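Local coordinates for putative regulatory protein SCO4313 (Streptomyces coelicolor, PDB 2OI8), which probably binds cis-regulatory DNA as a dimeric transcription regulator of the TetR family, through a predicted N-terminal helix-turn-helix, at residues H94-W99 with G185-E190; L63-I68 with P116-P121; V134-C139 with S171-A176. One frame throughout, in Å; residues are numbered along the deposited sequence.

Contact 1 of 3, residues H94-W99 with G185-E190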
loop_
_atom_site.group_PDB
_atom_site.type_symbol
_atom_site.label_atom_id
_atom_site.label_comp_id
_atom_site.label_asym_id
_atom_site.label_seq_id
_atom_site.Cartn_x
_atom_site.Cartn_y
_atom_site.Cartn_z
ATOM N N HIS A 94 -9.652 15.502 -1.382
ATOM C CA HIS A 94 -8.551 16.296 -1.910
ATOM C C HIS A 94 -7.483 16.639 -0.890
ATOM O O HIS A 94 -6.306 16.741 -1.234
ATOM C CB HIS A 94 -9.087 17.562 -2.552
ATOM C CG HIS A 94 -9.753 17.306 -3.859
ATOM N ND1 HIS A 94 -9.090 16.719 -4.918
ATOM C CD2 HIS A 94 -11.025 17.519 -4.274
ATOM C CE1 HIS A 94 -9.927 16.588 -5.930
ATOM N NE2 HIS A 94 -11.107 17.072 -5.570
ATOM N N ALA A 95 -7.903 16.833 0.354
ATOM C CA ALA A 95 -6.972 17.011 1.468
ATOM C C ALA A 95 -6.074 15.754 1.580
ATOM O O ALA A 95 -4.832 15.838 1.664
ATOM C CB ALA A 95 -7.750 17.231 2.761
ATOM N N LEU A 96 -6.717 14.601 1.533
ATOM C CA LEU A 96 -6.013 13.332 1.669
ATOM C C LEU A 96 -4.994 13.114 0.534
ATOM O O LEU A 96 -3.923 12.583 0.788
ATOM C CB LEU A 96 -7.015 12.157 1.754
ATOM C CG LEU A 96 -6.397 10.752 1.889
ATOM C CD1 LEU A 96 -5.502 10.620 3.166
ATOM C CD2 LEU A 96 -7.447 9.620 1.813
ATOM N N ARG A 97 -5.335 13.556 -0.693
ATOM C CA ARG A 97 -4.495 13.343 -1.878
ATOM C C ARG A 97 -3.194 14.103 -1.736
ATOM O O ARG A 97 -2.107 13.541 -1.946
ATOM C CB ARG A 97 -5.216 13.757 -3.171
ATOM C CG ARG A 97 -4.435 13.423 -4.462
ATOM C CD ARG A 97 -5.295 13.412 -5.728
ATOM N NE ARG A 97 -4.455 13.212 -6.907
ATOM C CZ ARG A 97 -4.090 12.008 -7.370
ATOM N NH1 ARG A 97 -4.522 10.916 -6.767
ATOM N NH2 ARG A 97 -3.297 11.875 -8.435
ATOM N N ALA A 98 -3.316 15.365 -1.349
ATOM C CA ALA A 98 -2.170 16.281 -1.248
ATOM C C ALA A 98 -1.254 15.903 -0.099
ATOM O O ALA A 98 -0.029 15.921 -0.238
ATOM C CB ALA A 98 -2.655 17.723 -1.104
ATOM N N TRP A 99 -1.857 15.555 1.035
ATOM C CA TRP A 99 -1.102 15.038 2.166
ATOM C C TRP A 99 -0.307 13.791 1.722
ATOM O O TRP A 99 0.899 13.667 2.012
ATOM C CB TRP A 99 -2.025 14.717 3.348
ATOM C CG TRP A 99 -1.273 14.110 4.489
ATOM C CD1 TRP A 99 -0.645 14.771 5.497
ATOM C CD2 TRP A 99 -1.048 12.709 4.730
ATOM N NE1 TRP A 99 -0.038 13.881 6.354
ATOM C CE2 TRP A 99 -0.268 12.607 5.905
ATOM C CE3 TRP A 99 -1.417 11.538 4.063
ATOM C CZ2 TRP A 99 0.138 11.386 6.428
ATOM C CZ3 TRP A 99 -1.015 10.324 4.583
ATOM C CH2 TRP A 99 -0.247 10.258 5.758
ATOM N N GLY A 185 -6.609 3.023 -2.205
ATOM C CA GLY A 185 -6.386 2.095 -3.310
ATOM C C GLY A 185 -5.712 2.843 -4.426
ATOM O O GLY A 185 -4.683 2.413 -4.918
ATOM N N VAL A 186 -6.255 3.998 -4.806
ATOM C CA VAL A 186 -5.597 4.759 -5.867
ATOM C C VAL A 186 -4.340 5.514 -5.410
ATOM O O VAL A 186 -3.346 5.502 -6.106
ATOM C CB VAL A 186 -6.570 5.587 -6.736
ATOM C CG1 VAL A 186 -7.982 5.476 -6.239
ATOM C CG2 VAL A 186 -6.107 7.037 -6.905
ATOM N N LEU A 187 -4.351 6.088 -4.218
ATOM C CA LEU A 187 -3.166 6.778 -3.740
ATOM C C LEU A 187 -1.954 5.876 -3.625
ATOM O O LEU A 187 -0.859 6.231 -4.075
ATOM C CB LEU A 187 -3.434 7.496 -2.404
ATOM C CG LEU A 187 -4.354 8.709 -2.525
ATOM C CD1 LEU A 187 -4.651 9.278 -1.147
ATOM C CD2 LEU A 187 -3.748 9.764 -3.465
ATOM N N SER A 188 -2.123 4.706 -3.039
ATOM C CA SER A 188 -0.949 3.877 -2.855
ATOM C C SER A 188 -0.568 3.148 -4.127
ATOM O O SER A 188 0.602 2.875 -4.357
ATOM C CB SER A 188 -1.128 2.939 -1.685
ATOM O OG SER A 188 -2.368 2.318 -1.797
ATOM N N LEU A 189 -1.534 2.879 -4.994
ATOM C CA LEU A 189 -1.182 2.334 -6.311
ATOM C C LEU A 189 -0.399 3.321 -7.102
ATOM O O LEU A 189 0.554 2.936 -7.744
ATOM C CB LEU A 189 -2.392 1.863 -7.121
ATOM C CG LEU A 189 -3.018 0.537 -6.681
ATOM C CD1 LEU A 189 -4.211 0.265 -7.571
ATOM C CD2 LEU A 189 -2.014 -0.621 -6.769
ATOM N N GLU A 190 -0.769 4.600 -7.060
ATOM C CA GLU A 190 0.046 5.592 -7.772
ATOM C C GLU A 190 1.404 5.826 -7.130
ATOM O O GLU A 190 2.423 5.742 -7.823
ATOM C CB GLU A 190 -0.690 6.895 -8.121
ATOM C CG GLU A 190 -1.342 7.676 -7.020
ATOM C CD GLU A 190 -2.442 8.619 -7.567
ATOM O OE1 GLU A 190 -2.276 9.189 -8.679
ATOM O OE2 GLU A 190 -3.482 8.797 -6.881
#
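Arg97 and Glu190 are joined by a two-bond salt bridge that uses both terminal nitrogens of the guanidinium and both carboxylate oxygens. NH2 of Arg97 gives a hydrogen bond to OE1 of Glu190 at 2.9 Å. The oxygen lies in the guanidinium plane, whereas the nitrogen stands above the carboxylate plane. The other arm, Arg97 NH1 to Glu190 OE2, is modelled at 2.4 Å, too short to be taken literally at 2.5 Å resolution. The bridge is bidentate but twisted, since the planes of the two flat groups are turned 51° apart. An extended Arg97 chain, with CG anti to the backbone N (chi1 -174°), carries the guanidinium across the gap, and Glu190 meets it at about a right angle.

Apolar contacts lie beside the bridge. Leu187 spreads its two methyls between neighbouring residues: CD1 meets CG of Leu96 at 3.8 Å, while CD2 lies 3.9 Å from CG of Arg97, against the aliphatic part of that chain.

The segment axes stay 10.7 Å apart at a crossing angle of only -17°, so side chains rather than backbones join these nearly parallel segments of helices 89-102 and 170-191. Around them, Ser202 also hydrogen-bonds OE1 of Glu190, and Phe206 of helix 202-213 touches both Arg97 and Val186. Leu96 rests on Gln75 of helix 60-84, Leu187 on Tyr107 of helix 104-111, and Val186 reaches Ser181 of the second subunit.

Contact 2 of 3, residues L63-I68 with P116-P121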
loop_
_atom_site.group_PDB
_atom_site.type_symbol
_atom_site.label_atom_id
_atom_site.label_comp_id
_atom_site.label_asym_id
_atom_site.label_seq_id
_atom_site.Cartn_x
_atom_site.Cartn_y
_atom_site.Cartn_z
ATOM N N LEU A 63 11.690 5.367 18.587
ATOM C CA LEU A 63 11.836 6.333 17.540
ATOM C C LEU A 63 10.799 6.070 16.465
ATOM O O LEU A 63 10.128 7.000 16.033
ATOM C CB LEU A 63 13.238 6.295 16.951
ATOM C CG LEU A 63 13.435 7.239 15.757
ATOM C CD1 LEU A 63 13.148 8.731 16.078
ATOM C CD2 LEU A 63 14.841 7.076 15.218
ATOM N N ILE A 64 10.654 4.809 16.044
ATOM C CA ILE A 64 9.685 4.473 15.008
ATOM C C ILE A 64 8.317 4.935 15.490
ATOM O O ILE A 64 7.609 5.680 14.777
ATOM C CB ILE A 64 9.604 2.948 14.729
ATOM C CG1 ILE A 64 10.904 2.371 14.128
ATOM C CG2 ILE A 64 8.359 2.618 13.886
ATOM C CD1 ILE A 64 11.236 2.885 12.784
ATOM N N THR A 65 7.978 4.521 16.719
ATOM C CA THR A 65 6.692 4.834 17.318
ATOM C C THR A 65 6.374 6.306 17.159
ATOM O O THR A 65 5.284 6.620 16.708
ATOM C CB THR A 65 6.615 4.424 18.796
ATOM O OG1 THR A 65 6.658 2.998 18.895
ATOM C CG2 THR A 65 5.334 4.919 19.436
ATOM N N GLU A 66 7.322 7.184 17.508
ATOM C CA GLU A 66 7.141 8.646 17.409
ATOM C C GLU A 66 6.958 9.156 15.971
ATOM O O GLU A 66 6.179 10.097 15.722
ATOM C CB GLU A 66 8.296 9.413 18.080
ATOM C CG GLU A 66 8.135 9.664 19.592
ATOM C CD GLU A 66 6.679 9.942 20.010
ATOM O OE1 GLU A 66 6.128 10.999 19.620
ATOM O OE2 GLU A 66 6.082 9.100 20.724
ATOM N N LEU A 67 7.709 8.569 15.042
ATOM C CA LEU A 67 7.539 8.885 13.628
ATOM C C LEU A 67 6.129 8.471 13.169
ATOM O O LEU A 67 5.437 9.253 12.527
ATOM C CB LEU A 67 8.626 8.214 12.783
ATOM C CG LEU A 67 10.098 8.584 13.036
ATOM C CD1 LEU A 67 10.956 7.754 12.110
ATOM C CD2 LEU A 67 10.402 10.085 12.852
ATOM N N ILE A 68 5.693 7.267 13.539
ATOM C CA ILE A 68 4.302 6.838 13.253
ATOM C C ILE A 68 3.229 7.807 13.831
ATOM O O ILE A 68 2.299 8.199 13.113
ATOM C CB ILE A 68 4.048 5.335 13.624
ATOM C CG1 ILE A 68 4.799 4.424 12.659
ATOM C CG2 ILE A 68 2.577 4.968 13.530
ATOM C CD1 ILE A 68 4.926 3.010 13.128
ATOM N N PRO A 116 9.608 -4.684 9.799
ATOM C CA PRO A 116 9.841 -6.018 10.358
ATOM C C PRO A 116 10.365 -5.914 11.752
ATOM O O PRO A 116 11.255 -5.110 12.013
ATOM C CB PRO A 116 10.936 -6.595 9.464
ATOM C CG PRO A 116 10.812 -5.852 8.194
ATOM C CD PRO A 116 10.422 -4.456 8.589
ATOM N N GLY A 117 9.797 -6.722 12.640
ATOM C CA GLY A 117 10.230 -6.771 14.030
ATOM C C GLY A 117 9.520 -5.767 14.928
ATOM O O GLY A 117 9.436 -5.987 16.148
ATOM N N TYR A 118 9.006 -4.682 14.339
ATOM C CA TYR A 118 8.395 -3.605 15.109
ATOM C C TYR A 118 6.943 -3.902 15.476
ATOM O O TYR A 118 6.108 -4.136 14.592
ATOM C CB TYR A 118 8.471 -2.270 14.344
ATOM C CG TYR A 118 7.644 -1.172 14.972
ATOM C CD1 TYR A 118 8.132 -0.438 16.045
ATOM C CD2 TYR A 118 6.365 -0.883 14.508
ATOM C CE1 TYR A 118 7.380 0.568 16.644
ATOM C CE2 TYR A 118 5.599 0.128 15.088
ATOM C CZ TYR A 118 6.117 0.856 16.163
ATOM O OH TYR A 118 5.367 1.852 16.763
ATOM N N ARG A 119 6.640 -3.864 16.774
ATOM C CA ARG A 119 5.247 -3.913 17.239
ATOM C C ARG A 119 4.896 -2.586 17.904
ATOM O O ARG A 119 5.600 -2.134 18.809
ATOM C CB ARG A 119 5.016 -5.080 18.210
ATOM C CG ARG A 119 5.403 -6.460 17.671
ATOM C CD ARG A 119 6.242 -7.221 18.701
ATOM N NE ARG A 119 5.451 -7.635 19.866
ATOM C CZ ARG A 119 5.878 -7.604 21.129
ATOM N NH1 ARG A 119 7.098 -7.154 21.415
ATOM N NH2 ARG A 119 5.077 -8.007 22.111
ATOM N N ALA A 120 3.825 -1.956 17.434
ATOM C CA ALA A 120 3.389 -0.659 17.949
ATOM C C ALA A 120 2.738 -0.756 19.337
ATOM O O ALA A 120 2.232 -1.821 19.717
ATOM C CB ALA A 120 2.424 0.009 16.948
ATOM N N PRO A 121 2.765 0.352 20.109
ATOM C CA PRO A 121 1.877 0.431 21.268
ATOM C C PRO A 121 0.443 0.700 20.784
ATOM O O PRO A 121 0.254 1.372 19.755
ATOM C CB PRO A 121 2.418 1.637 22.053
ATOM C CG PRO A 121 3.710 2.025 21.387
ATOM C CD PRO A 121 3.592 1.563 19.977
#
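Tyr118 delivers its hydroxyl to Thr65 in the one hydrogen bond of this contact: OH donates to OG1 of Thr65 at 2.7 Å. The acceptor sits at the ring edge, in its plane, and the two side chains cross at about a right angle. OG1 also bonds to the carbonyl O of Asp61, one turn earlier in the helix, so two bonds hold the threonine hydroxyl.

Apolar contact secures the ring itself. CG2 of Ile64 stands over one face, 3.6 Å from the centroid of the Tyr118 ring and 12° off the normal, a well-centred CH-pi contact. With CG1 beside the backbone N (chi1 -66°), the CG2 methyl is the branch left facing the ring. Farther along the helix, CD1 of Ile68 approaches CE2 of Tyr118 obliquely at 3.5 Å. Thr65 makes a further contact through its methyl: CG2 of Thr65 touches CG of Pro121 at 3.8 Å.

The irregular segment 116-121, between helices 104-111 and 129-139, is thus fastened to helix 60-84. In the all-helical TetR fold such a long helix links the DNA-binding head to the C-terminal regulatory domain, and this contact lies at that junction.

Contact 3 of 3, residues V134-C139 with S171-A176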
loop_
_atom_site.group_PDB
_atom_site.type_symbol
_atom_site.label_atom_id
_atom_site.label_comp_id
_atom_site.label_asym_id
_atom_site.label_seq_id
_atom_site.Cartn_x
_atom_site.Cartn_y
_atom_site.Cartn_z
ATOM N N VAL A 134 -13.510 12.220 11.498
ATOM C CA VAL A 134 -13.855 13.311 10.589
ATOM C C VAL A 134 -14.621 12.795 9.380
ATOM O O VAL A 134 -15.652 13.350 9.028
ATOM C CB VAL A 134 -12.611 14.106 10.110
ATOM C CG1 VAL A 134 -13.019 15.234 9.183
ATOM C CG2 VAL A 134 -11.833 14.670 11.290
ATOM N N ILE A 135 -14.122 11.733 8.756
ATOM C CA ILE A 135 -14.784 11.140 7.584
ATOM C C ILE A 135 -16.209 10.710 7.919
ATOM O O ILE A 135 -17.162 10.960 7.159
ATOM C CB ILE A 135 -14.024 9.881 7.036
ATOM C CG1 ILE A 135 -12.544 10.172 6.759
ATOM C CG2 ILE A 135 -14.746 9.285 5.818
ATOM C CD1 ILE A 135 -12.302 11.446 5.974
ATOM N N VAL A 136 -16.331 10.029 9.054
ATOM C CA VAL A 136 -17.625 9.593 9.545
ATOM C C VAL A 136 -18.522 10.820 9.648
ATOM O O VAL A 136 -19.637 10.824 9.102
ATOM C CB VAL A 136 -17.510 8.863 10.902
ATOM C CG1 VAL A 136 -18.883 8.573 11.462
ATOM C CG2 VAL A 136 -16.712 7.563 10.749
ATOM N N ASP A 137 -18.012 11.866 10.311
ATOM C CA ASP A 137 -18.737 13.125 10.454
ATOM C C ASP A 137 -19.376 13.520 9.133
ATOM O O ASP A 137 -20.594 13.672 9.061
ATOM C CB ASP A 137 -17.823 14.243 10.972
ATOM C CG ASP A 137 -17.472 14.087 12.443
ATOM O OD1 ASP A 137 -18.010 13.173 13.114
ATOM O OD2 ASP A 137 -16.643 14.888 12.931
ATOM N N ALA A 138 -18.559 13.632 8.081
ATOM C CA ALA A 138 -19.060 14.012 6.756
ATOM C C ALA A 138 -20.142 13.059 6.230
ATOM O O ALA A 138 -21.218 13.515 5.804
ATOM C CB ALA A 138 -17.928 14.164 5.758
ATOM N N CYS A 139 -19.886 11.752 6.310
ATOM C CA CYS A 139 -20.836 10.745 5.812
ATOM C C CYS A 139 -22.236 10.791 6.446
ATOM O O CYS A 139 -23.124 10.049 6.017
ATOM C CB CYS A 139 -20.242 9.340 5.910
ATOM S SG CYS A 139 -18.907 9.033 4.719
ATOM N N SER A 171 -24.769 2.782 7.854
ATOM C CA SER A 171 -24.496 3.051 6.429
ATOM C C SER A 171 -23.492 4.185 6.237
ATOM O O SER A 171 -22.688 4.160 5.297
ATOM C CB SER A 171 -25.776 3.328 5.640
ATOM O OG SER A 171 -26.618 4.231 6.320
ATOM N N ALA A 172 -23.534 5.156 7.147
ATOM C CA ALA A 172 -22.557 6.237 7.168
ATOM C C ALA A 172 -21.181 5.701 7.522
ATOM O O ALA A 172 -20.185 6.150 6.964
ATOM C CB ALA A 172 -22.981 7.327 8.144
ATOM N N LEU A 173 -21.114 4.734 8.438
ATOM C CA LEU A 173 -19.817 4.131 8.783
ATOM C C LEU A 173 -19.294 3.308 7.609
ATOM O O LEU A 173 -18.094 3.324 7.308
ATOM C CB LEU A 173 -19.885 3.257 10.042
ATOM C CG LEU A 173 -20.376 3.773 11.401
ATOM C CD1 LEU A 173 -19.948 2.818 12.514
ATOM C CD2 LEU A 173 -19.889 5.174 11.695
ATOM N N HIS A 174 -20.205 2.594 6.953
ATOM C CA HIS A 174 -19.898 1.827 5.752
ATOM C C HIS A 174 -19.352 2.745 4.648
ATOM O O HIS A 174 -18.293 2.476 4.053
ATOM C CB HIS A 174 -21.155 1.112 5.271
ATOM C CG HIS A 174 -20.937 0.235 4.077
ATOM N ND1 HIS A 174 -19.765 0.238 3.351
ATOM C CD2 HIS A 174 -21.763 -0.636 3.452
ATOM C CE1 HIS A 174 -19.872 -0.604 2.339
ATOM N NE2 HIS A 174 -21.078 -1.145 2.378
ATOM N N ARG A 175 -20.069 3.834 4.388
ATOM C CA ARG A 175 -19.585 4.833 3.452
ATOM C C ARG A 175 -18.191 5.362 3.830
ATOM O O ARG A 175 -17.315 5.455 2.974
ATOM C CB ARG A 175 -20.578 5.974 3.346
ATOM C CG ARG A 175 -20.122 7.057 2.404
ATOM C CD ARG A 175 -21.206 8.077 2.255
ATOM N NE ARG A 175 -22.363 7.482 1.608
ATOM C CZ ARG A 175 -23.076 8.113 0.688
ATOM N NH1 ARG A 175 -22.728 9.349 0.328
ATOM N NH2 ARG A 175 -24.119 7.516 0.122
ATOM N N ALA A 176 -17.979 5.702 5.104
ATOM C CA ALA A 176 -16.656 6.174 5.571
ATOM C C ALA A 176 -15.508 5.185 5.289
ATOM O O ALA A 176 -14.434 5.560 4.812
ATOM C CB ALA A 176 -16.706 6.524 7.055
#
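Cys139 packs against Ala172 and Ala176 where helices 129-139 and 170-191 cross in the all-helical TetR C-terminal domain. The short segments cross at 126° with axes 8.3 Å apart, and small residues permit this approach: CA of Cys139 and CA of Ala172 are 5.0 Å apart. Sulfur SG of Cys139 lies 4.1 Å from CB of Ala176, and CD of Arg175 comes within 3.5 Å of SG of Cys139. Substituting an alanine for Arg175 would probably leave a gap beside the Cys139 sulfur where CG and CD of the arginine now lie.

At the other end of the crossing, CB of Ala176 touches two branched side chains, 3.6 Å from CG2 of Ile135 and 3.8 Å from CG2 of Val136. The second methyl of Val136, CG1, stands anti to the backbone N (chi1 173°) and is thereby directed to Leu173.

In the next shell, Leu79 of helix 60-84 touches Ile135, and Leu89 of helix 89-102 lies against Cys139. Leu173 is backed by Trp162 and Arg160, and Arg166 touches Val136 besides forming a salt bridge with Asp137. Between Val136 and Leu173 the obliquely crossing side chains meet at CG1 and CD2, 3.6 Å apart.

In the fold
Helix 170-191 takes part in both contact 1 and contact 3, whose centres lie 18 Å apart; their nearest atoms are about 7 Å from each other. Along the chain, both segments of contact 3 fall between the two segments of contact 1, and all four belong to the C-terminal tetracyclin-repressor-like region. Contact 2 instead pairs a segment of the N-terminal TetR DNA-binding region with one of the C-terminal region. Its centre is 23 Å from that of contact 1 and 28 Å from that of contact 3, on the opposite side of the chain's centre from both. Helix 60-84 spans this separation: it supplies 63-68 to contact 2 and touches Leu96 of contact 1 and Ile135 of contact 3.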